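Local coordinates for uncharacterized lipoprotein GfcB (Escherichia coli K12, PDB 2IN5), which is of unknown function but is a YjbF-family lipoprotein, probably connected with group 4 capsule polysaccharide, at residues 70-78 against 89-100; 100-111 against 147-155. One frame throughout, in Å; residues are numbered along the deposited sequence.

Interaction 1: residues 70-78 against 89-100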
loop_
_atom_site.group_PDB
_atom_site.type_symbol
_atom_site.label_atom_id
_atom_site.label_comp_id
_atom_site.label_asym_id
_atom_site.label_seq_id
_atom_site.Cartn_x
_atom_site.Cartn_y
_atom_site.Cartn_z
ATOM N N VAL A 70 4.419 7.104 -6.429
ATOM C CA VAL A 70 2.979 7.187 -6.190
ATOM C C VAL A 70 2.361 8.139 -7.191
ATOM O O VAL A 70 2.797 9.270 -7.345
ATOM C CB VAL A 70 2.682 7.661 -4.768
ATOM C CG1 VAL A 70 1.165 7.750 -4.539
ATOM C CG2 VAL A 70 3.326 6.695 -3.787
ATOM N N THR A 71 1.334 7.682 -7.878
ATOM C CA THR A 71 0.734 8.528 -8.888
ATOM C C THR A 71 -0.771 8.370 -8.966
ATOM O O THR A 71 -1.362 7.494 -8.341
ATOM C CB THR A 71 1.270 8.161 -10.294
ATOM O OG1 THR A 71 0.718 6.895 -10.675
ATOM C CG2 THR A 71 2.785 8.073 -10.306
ATOM N N HIS A 72 -1.379 9.258 -9.733
ATOM C CA HIS A 72 -2.786 9.156 -10.025
ATOM C C HIS A 72 -2.935 9.665 -11.446
ATOM O O HIS A 72 -2.721 10.846 -11.732
ATOM C CB HIS A 72 -3.689 9.950 -9.093
ATOM C CG HIS A 72 -5.134 9.779 -9.441
ATOM N ND1 HIS A 72 -5.738 10.494 -10.454
ATOM C CD2 HIS A 72 -6.041 8.859 -9.041
ATOM C CE1 HIS A 72 -6.949 10.016 -10.665
ATOM N NE2 HIS A 72 -7.156 9.022 -9.823
ATOM N N ASN A 73 -3.278 8.744 -12.337
ATOM C CA ASN A 73 -3.432 9.036 -13.754
ATOM C C ASN A 73 -2.296 9.871 -14.335
ATOM O O ASN A 73 -2.514 10.968 -14.873
ATOM C CB ASN A 73 -4.772 9.715 -14.040
ATOM C CG ASN A 73 -5.281 9.386 -15.431
ATOM O OD1 ASN A 73 -5.059 8.281 -15.920
ATOM N ND2 ASN A 73 -5.972 10.329 -16.067
ATOM N N GLY A 74 -1.082 9.332 -14.212
ATOM C CA GLY A 74 0.101 9.983 -14.750
ATOM C C GLY A 74 0.706 11.100 -13.925
ATOM O O GLY A 74 1.844 11.508 -14.181
ATOM N N ARG A 75 -0.051 11.603 -12.951
ATOM C CA ARG A 75 0.423 12.684 -12.093
ATOM C C ARG A 75 1.261 12.131 -10.956
ATOM O O ARG A 75 0.840 11.208 -10.254
ATOM C CB ARG A 75 -0.753 13.465 -11.491
ATOM C CG ARG A 75 -0.320 14.632 -10.605
ATOM C CD ARG A 75 0.292 15.755 -11.428
ATOM N NE ARG A 75 -0.730 16.515 -12.130
ATOM C CZ ARG A 75 -0.499 17.583 -12.889
ATOM N NH1 ARG A 75 0.736 18.037 -13.064
ATOM N NH2 ARG A 75 -1.520 18.214 -13.461
ATOM N N LEU A 76 2.442 12.701 -10.767
ATOM C CA LEU A 76 3.322 12.265 -9.694
ATOM C C LEU A 76 2.892 12.956 -8.403
ATOM O O LEU A 76 2.851 14.192 -8.327
ATOM C CB LEU A 76 4.770 12.618 -10.018
ATOM C CG LEU A 76 5.757 12.035 -9.012
ATOM C CD1 LEU A 76 5.665 10.507 -9.020
ATOM C CD2 LEU A 76 7.155 12.493 -9.362
ATOM N N LEU A 77 2.564 12.143 -7.404
ATOM C CA LEU A 77 2.121 12.638 -6.109
ATOM C C LEU A 77 3.104 12.400 -4.967
ATOM O O LEU A 77 3.099 13.137 -3.978
ATOM C CB LEU A 77 0.789 11.998 -5.741
ATOM C CG LEU A 77 -0.356 12.280 -6.714
ATOM C CD1 LEU A 77 -1.507 11.378 -6.363
ATOM C CD2 LEU A 77 -0.765 13.759 -6.665
ATOM N N LYS A 78 3.942 11.377 -5.087
ATOM C CA LYS A 78 4.897 11.086 -4.028
ATOM C C LYS A 78 5.900 10.020 -4.452
ATOM O O LYS A 78 5.568 9.132 -5.230
ATOM C CB LYS A 78 4.135 10.622 -2.781
ATOM C CG LYS A 78 4.980 10.397 -1.537
ATOM C CD LYS A 78 4.169 9.700 -0.457
ATOM C CE LYS A 78 5.047 9.254 0.703
ATOM N NZ LYS A 78 4.432 8.094 1.435
ATOM N N VAL A 89 1.860 16.664 -2.168
ATOM C CA VAL A 89 1.213 17.506 -3.150
ATOM C C VAL A 89 -0.148 17.745 -2.513
ATOM O O VAL A 89 -0.810 16.804 -2.088
ATOM C CB VAL A 89 1.025 16.812 -4.513
ATOM C CG1 VAL A 89 0.349 17.785 -5.480
ATOM C CG2 VAL A 89 2.364 16.364 -5.074
ATOM N N THR A 90 -0.547 19.001 -2.404
ATOM C CA THR A 90 -1.839 19.303 -1.803
ATOM C C THR A 90 -2.901 19.491 -2.875
ATOM O O THR A 90 -2.593 19.534 -4.073
ATOM C CB THR A 90 -1.802 20.606 -0.959
ATOM O OG1 THR A 90 -1.592 21.724 -1.826
ATOM C CG2 THR A 90 -0.689 20.551 0.077
ATOM N N ASN A 91 -4.151 19.600 -2.427
ATOM C CA ASN A 91 -5.291 19.842 -3.310
ATOM C C ASN A 91 -5.190 18.984 -4.577
ATOM O O ASN A 91 -5.464 19.448 -5.688
ATOM C CB ASN A 91 -5.317 21.338 -3.650
ATOM C CG ASN A 91 -6.599 21.778 -4.341
ATOM O OD1 ASN A 91 -7.708 21.393 -3.947
ATOM N ND2 ASN A 91 -6.455 22.617 -5.358
ATOM N N SER A 92 -4.796 17.728 -4.392
ATOM C CA SER A 92 -4.634 16.804 -5.513
ATOM C C SER A 92 -5.979 16.303 -6.034
ATOM O O SER A 92 -6.066 15.738 -7.126
ATOM C CB SER A 92 -3.755 15.621 -5.099
ATOM O OG SER A 92 -4.355 14.881 -4.060
ATOM N N GLY A 93 -7.027 16.524 -5.245
ATOM C CA GLY A 93 -8.350 16.095 -5.644
ATOM C C GLY A 93 -8.923 17.017 -6.704
ATOM O O GLY A 93 -9.938 16.700 -7.322
ATOM N N GLN A 94 -8.270 18.156 -6.918
ATOM C CA GLN A 94 -8.721 19.142 -7.899
ATOM C C GLN A 94 -7.874 19.097 -9.171
ATOM O O GLN A 94 -7.949 19.989 -10.016
ATOM C CB GLN A 94 -8.642 20.547 -7.290
ATOM C CG GLN A 94 -9.905 21.391 -7.452
ATOM C CD GLN A 94 -11.167 20.630 -7.072
ATOM O OE1 GLN A 94 -11.206 19.929 -6.053
ATOM N NE2 GLN A 94 -12.211 20.768 -7.890
ATOM N N ASP A 95 -7.048 18.068 -9.306
ATOM C CA ASP A 95 -6.218 17.951 -10.493
ATOM C C ASP A 95 -7.087 17.510 -11.667
ATOM O O ASP A 95 -7.798 16.516 -11.584
ATOM C CB ASP A 95 -5.083 16.959 -10.241
ATOM C CG ASP A 95 -4.275 16.655 -11.492
ATOM O OD1 ASP A 95 -4.160 17.530 -12.383
ATOM O OD2 ASP A 95 -3.739 15.530 -11.565
ATOM N N PRO A 96 -7.046 18.264 -12.775
ATOM C CA PRO A 96 -7.841 17.940 -13.969
ATOM C C PRO A 96 -7.637 16.528 -14.518
ATOM O O PRO A 96 -8.537 15.963 -15.132
ATOM C CB PRO A 96 -7.452 19.038 -14.964
ATOM C CG PRO A 96 -6.143 19.545 -14.467
ATOM C CD PRO A 96 -6.253 19.487 -12.977
ATOM N N LEU A 97 -6.456 15.962 -14.282
ATOM C CA LEU A 97 -6.164 14.615 -14.725
ATOM C C LEU A 97 -7.043 13.602 -14.016
ATOM O O LEU A 97 -7.053 12.425 -14.378
ATOM C CB LEU A 97 -4.699 14.283 -14.478
ATOM C CG LEU A 97 -3.728 15.078 -15.348
ATOM C CD1 LEU A 97 -2.299 14.820 -14.896
ATOM C CD2 LEU A 97 -3.918 14.674 -16.802
ATOM N N ARG A 98 -7.780 14.034 -12.998
ATOM C CA ARG A 98 -8.658 13.090 -12.304
ATOM C C ARG A 98 -9.805 12.711 -13.226
ATOM O O ARG A 98 -10.449 11.689 -13.032
ATOM C CB ARG A 98 -9.198 13.680 -10.997
ATOM C CG ARG A 98 -8.165 13.761 -9.888
ATOM C CD ARG A 98 -8.778 14.186 -8.570
ATOM N NE ARG A 98 -8.736 13.101 -7.595
ATOM C CZ ARG A 98 -9.593 12.089 -7.564
ATOM N NH1 ARG A 98 -10.578 12.027 -8.452
ATOM N NH2 ARG A 98 -9.450 11.125 -6.664
ATOM N N ASN A 99 -10.055 13.551 -14.222
ATOM C CA ASN A 99 -11.089 13.295 -15.219
ATOM C C ASN A 99 -10.492 13.786 -16.538
ATOM O O ASN A 99 -10.952 14.765 -17.121
ATOM C CB ASN A 99 -12.368 14.068 -14.891
ATOM C CG ASN A 99 -13.582 13.528 -15.639
ATOM O OD1 ASN A 99 -13.491 13.169 -16.820
ATOM N ND2 ASN A 99 -14.726 13.472 -14.956
ATOM N N ALA A 100 -9.454 13.090 -16.992
ATOM C CA ALA A 100 -8.721 13.450 -18.205
ATOM C C ALA A 100 -9.558 13.662 -19.457
ATOM O O ALA A 100 -9.201 14.473 -20.302
ATOM C CB ALA A 100 -7.630 12.409 -18.475
HETATM O O HOH W 1 -4.061 13.247 -10.884
#
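Asn73 and Leu97 bring the backbones to a CA-to-CA distance of 6.3 Å at one end of the contact, and Leu77 and Val89 to 5.8 Å at the other, with the 3-10 segment 92-93 between these ends and the second, 96-98, at the Leu97 end. Arg75 and Asp95 form the charged centre. The arginine leaves the strand with CG anti to its backbone N (chi1 -179°), then bends at chi2 and chi3, which presents its flat side edge to the carboxylate. NE reaches Asp95 OD2 at 3.2 Å and NH2 reaches OD1 at 2.9 Å, a side-on, two-nitrogen salt bridge in which both oxygens are met from above the carboxylate plane. NH1 is taken by Glu152 of strand 143-156, so the guanidinium is held between two acids. With an alanine here the guanidinium is gone, which would probably leave Asp95 without its charged partner and Glu152 with Arg111 as its remaining arginine. The hairpin turns through a type I' turn from His72 to Arg75, and a classic beta bulge sets Leu77 and Lys78 together opposite Val70. At the turn, Asn73 ND2 donates to Leu97 O over 2.9 Å, in the carbonyl plane but tilted somewhat from its own amide plane. Beside it, His72 CE1 lies 4.0 Å from Arg98 CG, ring and guanidinium planes only 15° apart; the guanidinium is salt-bridged to Glu57. At the bulge, Leu77 CD2 rests against Val89 CB and, 3.9 Å away, Ser92 CB.

Interaction 2: residues 100-111 against 147-155; sequences ALAIKDGSRWTR and CNVWQEEVT
Ile103 and Trp150 meet through their first torsions: Ile103 holds CG2 anti to its backbone N, while Trp150 (chi1 -76°) sets its ring beside its own backbone N, rising from the strand toward 100-111. CG2 then sits over one face of the indole in a CH-pi contact, 3.5 Å from the six-membered ring centroid and 13° off the normal. Asp105 CA comes up at the ring edge, in plane. At the pyrrole edge a water accepts from Trp150 NE1 (2.6 Å) and from Asn148 ND2, and donates to Ala100 O at 2.6 Å, satisfying the indole N-H. Farther along, Arg111 NH2 and Glu152 OE2 make a long salt bridge of 3.4 Å. Trp109 CE3 lies over the centre of the guanidinium, so the indole backs one face of that group, and Glu152 OE2 approaches it obliquely. With Arg75 as well as Arg111 beside it, Glu152 is probably favoured in its charged form. Strand 120-140 runs between 108-111 and 147-155, whose axes come within 9.1 Å at 42°: Ser128 bonds both Arg111 and Glu152, Phe132 meets the Trp150 ring edge-to-face, and Phe167 of strand 161-170 packs on Glu152.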
loop_
_atom_site.group_PDB
_atom_site.type_symbol
_atom_site.label_atom_id
_atom_site.label_comp_id
_atom_site.label_asym_id
_atom_site.label_seq_id
_atom_site.Cartn_x
_atom_site.Cartn_y
_atom_site.Cartn_z
ATOM N N ALA A 100 -9.454 13.090 -16.992
ATOM C CA ALA A 100 -8.721 13.450 -18.205
ATOM C C ALA A 100 -9.558 13.662 -19.457
ATOM O O ALA A 100 -9.201 14.473 -20.302
ATOM C CB ALA A 100 -7.630 12.409 -18.475
ATOM N N LEU A 101 -10.658 12.937 -19.600
ATOM C CA LEU A 101 -11.482 13.125 -20.786
ATOM C C LEU A 101 -12.318 14.404 -20.709
ATOM O O LEU A 101 -12.626 15.000 -21.740
ATOM C CB LEU A 101 -12.387 11.914 -21.010
ATOM C CG LEU A 101 -11.697 10.660 -21.544
ATOM C CD1 LEU A 101 -12.743 9.586 -21.749
ATOM C CD2 LEU A 101 -10.969 10.955 -22.859
ATOM N N ALA A 102 -12.653 14.828 -19.489
ATOM C CA ALA A 102 -13.459 16.029 -19.264
ATOM C C ALA A 102 -12.636 17.292 -19.107
ATOM O O ALA A 102 -13.137 18.311 -18.640
ATOM C CB ALA A 102 -14.340 15.848 -18.032
ATOM N N ILE A 103 -11.372 17.241 -19.487
ATOM C CA ILE A 103 -10.544 18.422 -19.361
ATOM C C ILE A 103 -10.885 19.400 -20.472
ATOM O O ILE A 103 -10.839 19.045 -21.651
ATOM C CB ILE A 103 -9.056 18.069 -19.467
ATOM C CG1 ILE A 103 -8.670 17.117 -18.338
ATOM C CG2 ILE A 103 -8.217 19.337 -19.445
ATOM C CD1 ILE A 103 -7.222 16.724 -18.357
ATOM N N LYS A 104 -11.235 20.627 -20.097
ATOM C CA LYS A 104 -11.555 21.653 -21.084
ATOM C C LYS A 104 -10.322 22.522 -21.278
ATOM O O LYS A 104 -9.557 22.740 -20.343
ATOM C CB LYS A 104 -12.727 22.532 -20.618
ATOM C CG LYS A 104 -14.097 21.874 -20.654
ATOM C CD LYS A 104 -15.190 22.894 -20.341
ATOM C CE LYS A 104 -16.593 22.332 -20.574
ATOM N NZ LYS A 104 -16.838 21.098 -19.770
ATOM N N ASP A 105 -10.128 23.002 -22.499
ATOM C CA ASP A 105 -8.991 23.857 -22.813
ATOM C C ASP A 105 -9.064 25.077 -21.901
ATOM O O ASP A 105 -10.041 25.820 -21.918
ATOM C CB ASP A 105 -9.051 24.283 -24.285
ATOM C CG ASP A 105 -7.743 24.862 -24.782
ATOM O OD1 ASP A 105 -6.677 24.298 -24.456
ATOM O OD2 ASP A 105 -7.773 25.871 -25.518
ATOM N N GLY A 106 -8.029 25.263 -21.091
ATOM C CA GLY A 106 -8.000 26.385 -20.174
ATOM C C GLY A 106 -8.166 25.984 -18.718
ATOM O O GLY A 106 -8.286 26.854 -17.853
ATOM N N SER A 107 -8.186 24.678 -18.447
ATOM C CA SER A 107 -8.332 24.166 -17.084
ATOM C C SER A 107 -7.188 24.662 -16.206
ATOM O O SER A 107 -6.042 24.739 -16.647
ATOM C CB SER A 107 -8.347 22.633 -17.074
ATOM O OG SER A 107 -9.548 22.116 -17.608
ATOM N N ARG A 108 -7.500 24.994 -14.961
ATOM C CA ARG A 108 -6.480 25.494 -14.062
ATOM C C ARG A 108 -6.433 24.654 -12.797
ATOM O O ARG A 108 -7.354 23.888 -12.514
ATOM C CB ARG A 108 -6.745 26.976 -13.741
ATOM C CG ARG A 108 -6.936 27.844 -15.000
ATOM C CD ARG A 108 -6.471 29.301 -14.834
ATOM N NE ARG A 108 -7.094 29.988 -13.702
ATOM C CZ ARG A 108 -6.880 31.266 -13.383
ATOM N NH1 ARG A 108 -6.057 32.014 -14.112
ATOM N NH2 ARG A 108 -7.479 31.798 -12.321
ATOM N N TRP A 109 -5.338 24.769 -12.059
ATOM C CA TRP A 109 -5.179 24.022 -10.818
ATOM C C TRP A 109 -4.111 24.672 -9.971
ATOM O O TRP A 109 -3.060 25.069 -10.466
ATOM C CB TRP A 109 -4.803 22.569 -11.106
ATOM C CG TRP A 109 -4.556 21.742 -9.874
ATOM C CD1 TRP A 109 -5.235 21.805 -8.696
ATOM C CD2 TRP A 109 -3.603 20.685 -9.730
ATOM N NE1 TRP A 109 -4.770 20.848 -7.827
ATOM C CE2 TRP A 109 -3.768 20.144 -8.439
ATOM C CE3 TRP A 109 -2.629 20.138 -10.571
ATOM C CZ2 TRP A 109 -2.995 19.077 -7.965
ATOM C CZ3 TRP A 109 -1.859 19.077 -10.101
ATOM C CH2 TRP A 109 -2.050 18.558 -8.808
ATOM N N THR A 110 -4.398 24.790 -8.685
ATOM C CA THR A 110 -3.470 25.403 -7.756
ATOM C C THR A 110 -3.205 24.449 -6.604
ATOM O O THR A 110 -4.127 23.866 -6.034
ATOM C CB THR A 110 -4.027 26.755 -7.232
ATOM O OG1 THR A 110 -3.907 27.745 -8.262
ATOM C CG2 THR A 110 -3.262 27.224 -6.001
ATOM N N ARG A 111 -1.932 24.268 -6.281
ATOM C CA ARG A 111 -1.559 23.379 -5.195
ATOM C C ARG A 111 -0.153 23.697 -4.724
ATOM O O ARG A 111 0.565 24.483 -5.350
ATOM C CB ARG A 111 -1.633 21.915 -5.654
ATOM C CG ARG A 111 -0.560 21.486 -6.651
ATOM C CD ARG A 111 -0.660 22.257 -7.949
ATOM N NE ARG A 111 0.094 21.605 -9.011
ATOM C CZ ARG A 111 0.081 21.989 -10.283
ATOM N NH1 ARG A 111 -0.650 23.028 -10.666
ATOM N NH2 ARG A 111 0.799 21.327 -11.177
ATOM N N CYS A 147 -3.929 9.658 -28.705
ATOM C CA CYS A 147 -3.926 10.441 -27.480
ATOM C C CYS A 147 -4.262 11.887 -27.696
ATOM O O CYS A 147 -3.927 12.453 -28.728
ATOM C CB CYS A 147 -2.536 10.439 -26.825
ATOM S SG CYS A 147 -1.807 8.840 -26.459
ATOM N N ASN A 148 -4.918 12.483 -26.706
ATOM C CA ASN A 148 -5.188 13.909 -26.749
ATOM C C ASN A 148 -3.942 14.427 -26.042
ATOM O O ASN A 148 -3.628 13.988 -24.937
ATOM C CB ASN A 148 -6.411 14.300 -25.915
ATOM C CG ASN A 148 -7.709 13.794 -26.501
ATOM O OD1 ASN A 148 -7.886 13.754 -27.722
ATOM N ND2 ASN A 148 -8.638 13.420 -25.630
ATOM N N VAL A 149 -3.221 15.340 -26.676
ATOM C CA VAL A 149 -2.017 15.880 -26.071
ATOM C C VAL A 149 -2.340 17.133 -25.272
ATOM O O VAL A 149 -2.780 18.135 -25.827
ATOM C CB VAL A 149 -0.957 16.233 -27.135
ATOM C CG1 VAL A 149 0.285 16.785 -26.457
ATOM C CG2 VAL A 149 -0.615 15.001 -27.959
ATOM N N TRP A 150 -2.126 17.072 -23.963
ATOM C CA TRP A 150 -2.385 18.215 -23.101
ATOM C C TRP A 150 -1.084 18.812 -22.584
ATOM O O TRP A 150 -0.249 18.106 -22.032
ATOM C CB TRP A 150 -3.246 17.789 -21.924
ATOM C CG TRP A 150 -4.682 17.600 -22.262
ATOM C CD1 TRP A 150 -5.353 16.417 -22.396
ATOM C CD2 TRP A 150 -5.645 18.632 -22.454
ATOM N NE1 TRP A 150 -6.683 16.650 -22.652
ATOM C CE2 TRP A 150 -6.889 18.004 -22.692
ATOM C CE3 TRP A 150 -5.579 20.032 -22.447
ATOM C CZ2 TRP A 150 -8.059 18.730 -22.916
ATOM C CZ3 TRP A 150 -6.739 20.751 -22.671
ATOM C CH2 TRP A 150 -7.968 20.096 -22.902
ATOM N N GLN A 151 -0.924 20.116 -22.778
ATOM C CA GLN A 151 0.255 20.841 -22.326
ATOM C C GLN A 151 -0.095 21.680 -21.104
ATOM O O GLN A 151 -0.864 22.635 -21.212
ATOM C CB GLN A 151 0.749 21.771 -23.423
ATOM C CG GLN A 151 1.195 21.045 -24.662
ATOM C CD GLN A 151 2.657 20.695 -24.619
ATOM O OE1 GLN A 151 3.201 20.388 -23.558
ATOM N NE2 GLN A 151 3.306 20.722 -25.781
ATOM N N GLU A 152 0.474 21.332 -19.953
ATOM C CA GLU A 152 0.229 22.056 -18.712
ATOM C C GLU A 152 1.298 23.114 -18.463
ATOM O O GLU A 152 2.466 22.792 -18.202
ATOM C CB GLU A 152 0.189 21.077 -17.533
ATOM C CG GLU A 152 0.107 21.732 -16.157
ATOM C CD GLU A 152 0.127 20.718 -15.015
ATOM O OE1 GLU A 152 1.078 19.907 -14.950
ATOM O OE2 GLU A 152 -0.805 20.729 -14.172
ATOM N N GLU A 153 0.899 24.377 -18.559
ATOM C CA GLU A 153 1.816 25.490 -18.314
ATOM C C GLU A 153 1.812 25.766 -16.811
ATOM O O GLU A 153 0.813 26.222 -16.253
ATOM C CB GLU A 153 1.366 26.738 -19.090
ATOM C CG GLU A 153 1.361 26.559 -20.614
ATOM C CD GLU A 153 2.708 26.067 -21.157
ATOM O OE1 GLU A 153 3.749 26.705 -20.854
ATOM O OE2 GLU A 153 2.723 25.048 -21.894
ATOM N N VAL A 154 2.927 25.479 -16.152
ATOM C CA VAL A 154 2.999 25.686 -14.713
ATOM C C VAL A 154 3.897 26.856 -14.336
ATOM O O VAL A 154 4.913 27.118 -14.984
ATOM C CB VAL A 154 3.520 24.415 -13.974
ATOM C CG1 VAL A 154 3.302 24.558 -12.483
ATOM C CG2 VAL A 154 2.821 23.170 -14.495
ATOM N N THR A 155 3.492 27.580 -13.303
ATOM C CA THR A 155 4.282 28.694 -12.799
ATOM C C THR A 155 4.296 28.574 -11.278
ATOM O O THR A 155 3.262 28.305 -10.655
ATOM C CB THR A 155 3.708 30.097 -13.213
ATOM O OG1 THR A 155 2.385 30.259 -12.689
ATOM C CG2 THR A 155 3.675 30.248 -14.732
HETATM O O HOH W 2 -8.751 15.021 -22.826
#

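In the fold
Along the chain the contacts come in series, neither nested nor crossed. Interaction 1 closes the short excursion that follows hairpin 68-80 and includes strand 86-89; it thereby brings together the first and last strands of the order, 75-80 and 86-89. Ala100 ends it and opens interaction 2, which closes a longer, mostly strand-built path through 108-117 and 120-140 to 143-156. Their centres are about 11 Å apart, and they touch directly: Asn91 O probably accepts a hydrogen bond from Trp109 NE1 at 2.6 Å, and Pro96 O packs on Ile103 CG1. Together they place the connection from strand 86-89 to strand 108-117 against the 68-80 hairpin on its earlier part and strand 143-156 on its later part.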